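Local structure of coenzyme A transferase (Yersinia pestis, 3QLI) at residues L70-F75 / N92-Y97; I177-R182 / A201-H206; Q282-D287 / A327-V332. The protein binds coenzyme A and probably works as a CoA transferase, passing CoA between an acyl thioester and a carboxylate such as acetate. All coordinates share one frame; numbering follows the deposited sequence.

Contact 1: residues L70-F75 / N92-Y97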
loop_
_atom_site.group_PDB
_atom_site.type_symbol
_atom_site.label_atom_id
_atom_site.label_comp_id
_atom_site.label_asym_id
_atom_site.label_seq_id
_atom_site.Cartn_x
_atom_site.Cartn_y
_atom_site.Cartn_z
ATOM N N LEU A 70 -16.242 3.385 28.430
ATOM C CA LEU A 70 -15.638 4.487 27.685
ATOM C C LEU A 70 -14.537 3.955 26.780
ATOM O O LEU A 70 -13.525 3.434 27.249
ATOM C CB LEU A 70 -15.071 5.551 28.636
ATOM C CG LEU A 70 -14.452 6.777 27.941
ATOM C CD1 LEU A 70 -15.527 7.602 27.240
ATOM C CD2 LEU A 70 -13.700 7.639 28.953
ATOM N N ARG A 71 -14.741 4.078 25.478
ATOM C CA ARG A 71 -13.733 3.624 24.533
ATOM C C ARG A 71 -12.791 4.785 24.272
ATOM O O ARG A 71 -13.243 5.900 24.012
ATOM C CB ARG A 71 -14.382 3.201 23.227
ATOM C CG ARG A 71 -15.211 1.938 23.309
ATOM C CD ARG A 71 -15.627 1.517 21.909
ATOM N NE ARG A 71 -16.412 0.287 21.915
ATOM C CZ ARG A 71 -16.801 -0.343 20.815
ATOM N NH1 ARG A 71 -16.482 0.148 19.621
ATOM N NH2 ARG A 71 -17.511 -1.462 20.907
ATOM N N VAL A 72 -11.486 4.536 24.343
ATOM C CA VAL A 72 -10.516 5.570 24.011
ATOM C C VAL A 72 -9.735 5.130 22.785
ATOM O O VAL A 72 -9.026 4.104 22.813
ATOM C CB VAL A 72 -9.556 5.863 25.187
ATOM C CG1 VAL A 72 -8.520 6.938 24.786
ATOM C CG2 VAL A 72 -10.351 6.294 26.418
ATOM N N TYR A 73 -9.888 5.903 21.706
ATOM C CA TYR A 73 -9.233 5.641 20.430
ATOM C C TYR A 73 -8.022 6.578 20.304
ATOM O O TYR A 73 -8.166 7.795 20.407
ATOM C CB TYR A 73 -10.203 5.916 19.282
ATOM C CG TYR A 73 -11.347 4.933 19.145
ATOM C CD1 TYR A 73 -11.279 3.887 18.228
ATOM C CD2 TYR A 73 -12.517 5.072 19.905
ATOM C CE1 TYR A 73 -12.348 2.988 18.072
ATOM C CE2 TYR A 73 -13.580 4.173 19.763
ATOM C CZ TYR A 73 -13.488 3.132 18.849
ATOM O OH TYR A 73 -14.549 2.240 18.696
ATOM N N TYR A 74 -6.832 6.032 20.062
ATOM C CA TYR A 74 -5.632 6.864 20.146
ATOM C C TYR A 74 -4.415 6.209 19.495
ATOM O O TYR A 74 -4.412 4.995 19.271
ATOM C CB TYR A 74 -5.320 7.154 21.624
ATOM C CG TYR A 74 -4.912 5.902 22.361
ATOM C CD1 TYR A 74 -3.575 5.619 22.602
ATOM C CD2 TYR A 74 -5.863 4.982 22.782
ATOM C CE1 TYR A 74 -3.198 4.454 23.255
ATOM C CE2 TYR A 74 -5.494 3.803 23.436
ATOM C CZ TYR A 74 -4.164 3.547 23.664
ATOM O OH TYR A 74 -3.793 2.375 24.300
ATOM N N PHE A 75 -3.384 7.022 19.257
ATOM C CA PHE A 75 -2.113 6.610 18.660
ATOM C C PHE A 75 -0.941 7.136 19.496
ATOM O O PHE A 75 -1.080 8.132 20.201
ATOM C CB PHE A 75 -1.949 7.245 17.276
ATOM C CG PHE A 75 -2.781 6.625 16.194
ATOM C CD1 PHE A 75 -2.253 5.644 15.374
ATOM C CD2 PHE A 75 -4.072 7.062 15.960
ATOM C CE1 PHE A 75 -3.008 5.089 14.362
ATOM C CE2 PHE A 75 -4.832 6.509 14.949
ATOM C CZ PHE A 75 -4.298 5.522 14.149
ATOM N N ASN A 92 -11.715 -2.283 33.017
ATOM C CA ASN A 92 -13.125 -2.661 32.969
ATOM C C ASN A 92 -14.062 -1.473 32.770
ATOM O O ASN A 92 -15.265 -1.646 32.588
ATOM C CB ASN A 92 -13.515 -3.418 34.240
ATOM C CG ASN A 92 -13.425 -2.555 35.484
ATOM O OD1 ASN A 92 -12.470 -1.800 35.662
ATOM N ND2 ASN A 92 -14.422 -2.665 36.354
ATOM N N ARG A 93 -13.503 -0.269 32.806
ATOM C CA ARG A 93 -14.294 0.948 32.667
ATOM C C ARG A 93 -13.815 1.840 31.533
ATOM O O ARG A 93 -14.620 2.462 30.850
ATOM C CB ARG A 93 -14.289 1.737 33.977
ATOM C CG ARG A 93 -15.113 1.059 35.082
ATOM C CD ARG A 93 -15.118 1.843 36.379
ATOM N NE ARG A 93 -15.998 1.194 37.347
ATOM C CZ ARG A 93 -17.319 1.357 37.386
ATOM N NH1 ARG A 93 -17.927 2.166 36.519
ATOM N NH2 ARG A 93 -18.034 0.714 38.303
ATOM N N ILE A 94 -12.499 1.931 31.364
ATOM C CA ILE A 94 -11.923 2.690 30.255
ATOM C C ILE A 94 -11.273 1.690 29.321
ATOM O O ILE A 94 -10.292 1.060 29.683
ATOM C CB ILE A 94 -10.883 3.705 30.748
ATOM C CG1 ILE A 94 -11.552 4.698 31.709
ATOM C CG2 ILE A 94 -10.229 4.427 29.559
ATOM C CD1 ILE A 94 -10.617 5.683 32.349
ATOM N N LYS A 95 -11.834 1.533 28.125
ATOM C CA LYS A 95 -11.401 0.479 27.212
ATOM C C LYS A 95 -10.399 1.011 26.183
ATOM O O LYS A 95 -10.731 1.899 25.400
ATOM C CB LYS A 95 -12.606 -0.099 26.466
ATOM C CG LYS A 95 -13.813 -0.425 27.331
ATOM C CD LYS A 95 -13.455 -1.382 28.449
ATOM C CE LYS A 95 -14.698 -1.894 29.159
ATOM N NZ LYS A 95 -15.613 -2.609 28.219
ATOM N N PRO A 96 -9.171 0.474 26.183
ATOM C CA PRO A 96 -8.187 0.929 25.195
ATOM C C PRO A 96 -8.517 0.378 23.823
ATOM O O PRO A 96 -8.485 -0.839 23.612
ATOM C CB PRO A 96 -6.872 0.326 25.700
ATOM C CG PRO A 96 -7.128 0.033 27.166
ATOM C CD PRO A 96 -8.561 -0.386 27.212
ATOM N N TYR A 97 -8.873 1.276 22.911
ATOM C CA TYR A 97 -9.054 0.933 21.506
ATOM C C TYR A 97 -7.837 1.510 20.814
ATOM O O TYR A 97 -7.905 2.516 20.119
ATOM C CB TYR A 97 -10.386 1.491 20.970
ATOM C CG TYR A 97 -11.525 0.528 21.258
ATOM C CD1 TYR A 97 -12.186 -0.137 20.227
ATOM C CD2 TYR A 97 -11.885 0.226 22.571
ATOM C CE1 TYR A 97 -13.200 -1.048 20.492
ATOM C CE2 TYR A 97 -12.900 -0.702 22.848
ATOM C CZ TYR A 97 -13.549 -1.328 21.804
ATOM O OH TYR A 97 -14.553 -2.239 22.054
#
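L70, R71 and V72 pair in parallel with I94, K95 and P96, the short strand axes approaching to 4.7 Å at 29° to each other, through the backbone bonds L70 N to R93 O, K95 N to L70 O, V72 N to K95 O and Y97 N to V72 O. P96 fits this register because the bonds across the pair at this bridge use the backbone of V72, K95 and Y97, not the proline nitrogen.

The contact is carried mainly by Y97. R71 and Y73 both come to the same side of its ring, the arginine over the face and Y73 obliquely beside it. The extended arginine chain lays CD 3.7 Å from the Y97 ring centroid, and the guanidinium continues over the hydroxyl end of the ring, the planes 15° apart. R71 NE comes within 3.1 Å of Y97 OH, but the hydroxyl sits above the guanidinium plane and the angle is too poor for a hydrogen bond. The arginine instead spends NH1 within its plane on Y73 OH, 3.0 Å away, and forms a salt bridge to E428 of the second subunit. Y97 CB rests on the face of Y73, 3.8 Å from that ring's centroid. The other sheet face is aliphatic, with V72 CG2 3.7 Å from I94 CG2.

Both strands belong to the beta-alpha-beta unit containing helix 79-83; strand 41-44 flanks 70-74, helix 52-63 covers L70 and I94, and helix 131-139 packs on Y73.

Contact 2: residues I177-R182 / A201-H206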
loop_
_atom_site.group_PDB
_atom_site.type_symbol
_atom_site.label_atom_id
_atom_site.label_comp_id
_atom_site.label_asym_id
_atom_site.label_seq_id
_atom_site.Cartn_x
_atom_site.Cartn_y
_atom_site.Cartn_z
ATOM N N ILE A 177 -11.883 19.625 24.616
ATOM C CA ILE A 177 -11.414 20.104 25.916
ATOM C C ILE A 177 -9.909 20.296 25.842
ATOM O O ILE A 177 -9.188 19.358 25.487
ATOM C CB ILE A 177 -11.689 19.063 27.022
ATOM C CG1 ILE A 177 -13.155 18.624 26.984
ATOM C CG2 ILE A 177 -11.279 19.610 28.398
ATOM C CD1 ILE A 177 -13.498 17.552 28.020
ATOM N N VAL A 178 -9.420 21.494 26.170
ATOM C CA VAL A 178 -7.977 21.732 26.092
ATOM C C VAL A 178 -7.321 21.854 27.463
ATOM O O VAL A 178 -7.938 22.285 28.438
ATOM C CB VAL A 178 -7.636 22.987 25.268
ATOM C CG1 VAL A 178 -8.276 22.907 23.889
ATOM C CG2 VAL A 178 -8.080 24.235 26.003
ATOM N N GLU A 179 -6.057 21.462 27.514
ATOM C CA GLU A 179 -5.230 21.658 28.687
ATOM C C GLU A 179 -4.103 22.604 28.290
ATOM O O GLU A 179 -3.182 22.228 27.556
ATOM C CB GLU A 179 -4.681 20.315 29.165
ATOM C CG GLU A 179 -3.730 20.405 30.360
ATOM C CD GLU A 179 -3.615 19.075 31.087
ATOM O OE1 GLU A 179 -4.619 18.323 31.097
ATOM O OE2 GLU A 179 -2.534 18.775 31.650
ATOM N N VAL A 180 -4.213 23.844 28.753
ATOM C CA VAL A 180 -3.241 24.883 28.471
ATOM C C VAL A 180 -1.957 24.603 29.248
ATOM O O VAL A 180 -1.986 24.298 30.448
ATOM C CB VAL A 180 -3.805 26.282 28.848
ATOM C CG1 VAL A 180 -2.684 27.345 28.900
ATOM C CG2 VAL A 180 -4.914 26.691 27.883
ATOM N N ASN A 181 -0.831 24.697 28.557
ATOM C CA ASN A 181 0.466 24.422 29.164
ATOM C C ASN A 181 1.493 25.350 28.551
ATOM O O ASN A 181 1.742 25.283 27.350
ATOM C CB ASN A 181 0.851 22.962 28.902
ATOM C CG ASN A 181 2.141 22.566 29.572
ATOM O OD1 ASN A 181 2.816 23.392 30.181
ATOM N ND2 ASN A 181 2.488 21.292 29.479
ATOM N N ARG A 182 2.095 26.222 29.358
ATOM C CA ARG A 182 3.043 27.193 28.806
ATOM C C ARG A 182 4.284 26.497 28.255
ATOM O O ARG A 182 5.051 27.089 27.492
ATOM C CB ARG A 182 3.419 28.266 29.837
ATOM C CG ARG A 182 4.154 27.727 31.040
ATOM C CD ARG A 182 4.689 28.847 31.942
ATOM N NE ARG A 182 5.746 28.330 32.807
ATOM C CZ ARG A 182 5.561 27.919 34.060
ATOM N NH1 ARG A 182 4.357 27.987 34.615
ATOM N NH2 ARG A 182 6.589 27.451 34.761
ATOM N N ALA A 201 -14.144 23.618 26.739
ATOM C CA ALA A 201 -13.699 23.806 28.115
ATOM C C ALA A 201 -12.189 23.864 28.184
ATOM O O ALA A 201 -11.494 23.276 27.345
ATOM C CB ALA A 201 -14.234 22.691 29.012
ATOM N N ILE A 202 -11.691 24.563 29.202
ATOM C CA ILE A 202 -10.264 24.814 29.370
ATOM C C ILE A 202 -9.799 24.499 30.787
ATOM O O ILE A 202 -10.444 24.902 31.761
ATOM C CB ILE A 202 -9.960 26.304 29.129
ATOM C CG1 ILE A 202 -10.475 26.732 27.751
ATOM C CG2 ILE A 202 -8.462 26.587 29.323
ATOM C CD1 ILE A 202 -10.638 28.255 27.603
ATOM N N VAL A 203 -8.691 23.775 30.906
ATOM C CA VAL A 203 -7.991 23.680 32.187
ATOM C C VAL A 203 -6.560 24.131 31.950
ATOM O O VAL A 203 -6.116 24.201 30.799
ATOM C CB VAL A 203 -8.010 22.249 32.781
ATOM C CG1 VAL A 203 -9.446 21.749 32.917
ATOM C CG2 VAL A 203 -7.174 21.277 31.923
ATOM N N GLU A 204 -5.848 24.451 33.030
ATOM C CA GLU A 204 -4.465 24.926 32.939
ATOM C C GLU A 204 -3.574 24.050 33.797
ATOM O O GLU A 204 -3.876 23.793 34.970
ATOM C CB GLU A 204 -4.349 26.381 33.411
ATOM C CG GLU A 204 -5.118 27.376 32.545
ATOM C CD GLU A 204 -5.258 28.767 33.171
ATOM O OE1 GLU A 204 -5.230 28.893 34.417
ATOM O OE2 GLU A 204 -5.418 29.741 32.408
ATOM N N ASN A 205 -2.480 23.590 33.206
ATOM C CA ASN A 205 -1.527 22.724 33.885
ATOM C C ASN A 205 -0.156 22.891 33.256
ATOM O O ASN A 205 0.137 22.285 32.216
ATOM C CB ASN A 205 -1.950 21.252 33.803
ATOM C CG ASN A 205 -1.084 20.353 34.670
ATOM O OD1 ASN A 205 -0.824 20.670 35.830
ATOM N ND2 ASN A 205 -0.622 19.236 34.113
ATOM N N HIS A 206 0.682 23.708 33.888
ATOM C CA HIS A 206 2.012 24.025 33.352
ATOM C C HIS A 206 3.064 23.074 33.881
ATOM O O HIS A 206 3.485 23.188 35.033
ATOM C CB HIS A 206 2.392 25.461 33.710
ATOM C CG HIS A 206 1.330 26.461 33.370
ATOM N ND1 HIS A 206 1.005 26.784 32.070
ATOM C CD2 HIS A 206 0.519 27.207 34.158
ATOM C CE1 HIS A 206 0.037 27.684 32.069
ATOM N NE2 HIS A 206 -0.277 27.957 33.324
HETATM O O HOH W 1 -0.236 20.007 30.879
#
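I177 to V180 and A201 to E204 form the last parallel pair of the six-stranded sheet, 201-204 being an outermost strand within this chain. The connection between them contains a short strand but no helix. Four backbone bonds hold the pair: V178 N to A201 O, V203 N to V178 O, V180 N to V203 O, and N205 N to V180 O, the last nearly straight at 179° and 2.9 Å long.

Toward and past the C-terminal ends of the strands, side chains add to the join. E179 swings its CG away from its own nitrogen (chi1 177°) and runs alongside N205, and N205 ND2 reaches E179 OE2 at 3.2 Å, arriving on the anti side and 32° out of the carboxylate plane. A water lies 2.7 Å from both E179 OE2 and N205 O and donates to each. The same carboxylate accepts from A53 N and L54 N at the start of helix 52-63, where the helix end would probably stabilise its negative charge. R182 N gives its hydrogen to H206 ND1 at 3.0 Å, in the ring plane, so this imidazole nitrogen acts as acceptor.

On the face opposite E179 and V203, V180 CG2 packs 3.8 Å from I202 CG2, and Y22 of helix 18-25 touches both residues. Helices on both faces of a parallel sheet with strand order 3-2-1-4-5-6 are the mark of a Rossmann-like fold, consistent with the family's clan.

Contact 3: residues Q282-D287 / A327-V332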
loop_
_atom_site.group_PDB
_atom_site.type_symbol
_atom_site.label_atom_id
_atom_site.label_comp_id
_atom_site.label_asym_id
_atom_site.label_seq_id
_atom_site.Cartn_x
_atom_site.Cartn_y
_atom_site.Cartn_z
ATOM N N GLN A 282 14.613 25.024 0.219
ATOM C CA GLN A 282 14.545 25.788 -1.017
ATOM C C GLN A 282 14.429 24.922 -2.273
ATOM O O GLN A 282 14.079 25.436 -3.330
ATOM C CB GLN A 282 15.747 26.734 -1.135
ATOM C CG GLN A 282 15.664 27.892 -0.149
ATOM C CD GLN A 282 14.324 28.603 -0.240
ATOM O OE1 GLN A 282 13.836 28.889 -1.336
ATOM N NE2 GLN A 282 13.706 28.865 0.906
ATOM N N ARG A 283 14.707 23.620 -2.164
ATOM C CA ARG A 283 14.598 22.733 -3.330
ATOM C C ARG A 283 13.284 21.948 -3.376
ATOM O O ARG A 283 13.032 21.209 -4.328
ATOM C CB ARG A 283 15.793 21.764 -3.415
ATOM C CG ARG A 283 17.176 22.417 -3.225
ATOM C CD ARG A 283 17.778 22.967 -4.513
ATOM N NE ARG A 283 19.127 23.496 -4.287
ATOM C CZ ARG A 283 20.254 22.790 -4.424
ATOM N NH1 ARG A 283 20.210 21.518 -4.799
ATOM N NH2 ARG A 283 21.436 23.362 -4.191
ATOM N N LYS A 284 12.449 22.101 -2.354
ATOM C CA LYS A 284 11.141 21.448 -2.355
ATOM C C LYS A 284 10.195 22.049 -3.384
ATOM O O LYS A 284 10.281 23.233 -3.733
ATOM C CB LYS A 284 10.478 21.492 -0.969
ATOM C CG LYS A 284 11.246 20.747 0.121
ATOM C CD LYS A 284 10.307 20.239 1.247
ATOM C CE LYS A 284 9.565 21.368 1.916
ATOM N NZ LYS A 284 8.723 20.929 3.080
ATOM N N THR A 285 9.280 21.214 -3.859
ATOM C CA THR A 285 8.206 21.661 -4.730
ATOM C C THR A 285 7.010 22.143 -3.898
ATOM O O THR A 285 6.401 23.169 -4.199
ATOM C CB THR A 285 7.781 20.528 -5.679
ATOM O OG1 THR A 285 8.865 20.242 -6.564
ATOM C CG2 THR A 285 6.523 20.905 -6.482
ATOM N N LEU A 286 6.675 21.405 -2.848
ATOM C CA LEU A 286 5.586 21.817 -1.972
ATOM C C LEU A 286 6.160 22.415 -0.701
ATOM O O LEU A 286 7.248 22.028 -0.266
ATOM C CB LEU A 286 4.704 20.616 -1.608
ATOM C CG LEU A 286 4.070 19.870 -2.778
ATOM C CD1 LEU A 286 3.172 18.702 -2.285
ATOM C CD2 LEU A 286 3.274 20.846 -3.642
ATOM N N ASP A 287 5.423 23.339 -0.088
ATOM C CA ASP A 287 5.846 23.919 1.182
ATOM C C ASP A 287 7.264 24.467 1.099
ATOM O O ASP A 287 8.069 24.316 2.022
ATOM C CB ASP A 287 5.757 22.871 2.283
ATOM C CG ASP A 287 4.400 22.189 2.315
ATOM O OD1 ASP A 287 3.414 22.834 2.727
ATOM O OD2 ASP A 287 4.321 21.016 1.914
ATOM N N ALA A 327 5.644 12.386 -2.924
ATOM C CA ALA A 327 6.340 12.180 -4.193
ATOM C C ALA A 327 6.503 13.456 -5.013
ATOM O O ALA A 327 7.276 13.475 -5.971
ATOM C CB ALA A 327 5.618 11.109 -5.033
ATOM N N GLN A 328 5.774 14.510 -4.663
ATOM C CA GLN A 328 5.865 15.759 -5.434
ATOM C C GLN A 328 7.158 16.518 -5.169
ATOM O O GLN A 328 7.579 17.346 -5.977
ATOM C CB GLN A 328 4.656 16.659 -5.182
ATOM C CG GLN A 328 3.306 15.963 -5.429
ATOM C CD GLN A 328 3.214 15.328 -6.798
ATOM O OE1 GLN A 328 3.419 15.995 -7.813
ATOM N NE2 GLN A 328 2.913 14.017 -6.839
ATOM N N ASN A 329 7.789 16.243 -4.037
ATOM C CA ASN A 329 9.115 16.791 -3.788
ATOM C C ASN A 329 10.161 15.879 -4.417
ATOM O O ASN A 329 10.060 14.661 -4.311
ATOM C CB ASN A 329 9.363 16.984 -2.289
ATOM C CG ASN A 329 8.499 18.090 -1.695
ATOM O OD1 ASN A 329 8.335 19.146 -2.306
ATOM N ND2 ASN A 329 7.938 17.850 -0.505
ATOM N N ASP A 330 11.141 16.474 -5.103
ATOM C CA ASP A 330 12.205 15.713 -5.739
ATOM C C ASP A 330 13.214 15.245 -4.704
ATOM O O ASP A 330 13.386 15.890 -3.659
ATOM C CB ASP A 330 12.944 16.578 -6.760
ATOM C CG ASP A 330 12.128 16.843 -8.017
ATOM O OD1 ASP A 330 10.957 16.415 -8.099
ATOM O OD2 ASP A 330 12.673 17.502 -8.927
ATOM N N ASN A 331 13.885 14.130 -4.998
ATOM C CA ASN A 331 14.997 13.669 -4.182
ATOM C C ASN A 331 14.589 13.394 -2.744
ATOM O O ASN A 331 15.358 13.627 -1.822
ATOM C CB ASN A 331 16.154 14.684 -4.223
ATOM C CG ASN A 331 16.684 14.906 -5.640
ATOM O OD1 ASN A 331 17.060 13.961 -6.332
ATOM N ND2 ASN A 331 16.692 16.154 -6.077
ATOM N N VAL A 332 13.374 12.895 -2.553
ATOM C CA VAL A 332 12.974 12.447 -1.229
ATOM C C VAL A 332 13.916 11.344 -0.770
ATOM O O VAL A 332 14.274 10.448 -1.546
ATOM C CB VAL A 332 11.527 11.913 -1.225
ATOM C CG1 VAL A 332 11.202 11.241 0.115
ATOM C CG2 VAL A 332 10.549 13.055 -1.513
HETATM O O HOH W 2 12.895 18.467 -2.820
HETATM O O HOH W 3 11.421 19.295 -5.570
HETATM O O HOH W 4 6.658 19.504 1.906
HETATM O O HOH W 5 8.993 18.510 -8.773
#
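K284, T285 and L286 meet Q328 and N329 in a loop-to-loop contact, joined by one asparagine amide and a set of waters instead of strand pairing. The first loop leads toward strand 291-293; the second links helix 323-326 to strand 332-337.

At its centre N329 OD1 accepts from two successive backbone N-H groups. L286 N lies in the carbonyl plane, 2.9 Å from N329 OD1, with a nearly straight bond of 171°; T285 N is nearer N329 OD1, at 2.8 Å, but its bond is bent to 132°. The amide turns its other end to a water 3.2 Å from N329 ND2, and K284 CD passes 3.8 Å from that nitrogen. This water also takes a hydrogen from K284 NZ and donates to D287 OD2. The lysine ammonium is held further by R290 O and I261 O, while D287 makes salt bridges with R290 and R315.

Two waters join T285 OG1 to D330: one accepts from D330 N at 2.9 Å and donates to R283 O, the other donates to D330 OD1. Apolar contact is slight, L286 CD1 lying 3.8 Å from Q328 CB.

The chemistry fixes the amide's sense. Its oxygen must face the two N-H groups, and its nitrogen the water, so a buried asparagine serves as a shared acceptor for two successive backbone N-H groups in a loop without regular structure.

How the contacts relate
The contacts follow one another along the chain without overlap. Contacts 1 and 2 share one parallel sheet in the N-terminal domain: contact 1 includes strand 94-98 at one end and contact 2 strand 201-204 at the other, with their centres about 22 Å apart and their nearest atoms about 10 Å. Helix 52-63 packs against both. Contact 3 belongs to the other half, where its second loop enters strand 332-337 of the mixed sheet; its centre is about 38 Å from that of contact 1 and 36 Å from that of contact 2. The three thus sample two alpha/beta halves, while contact 1 alone reaches the second subunit.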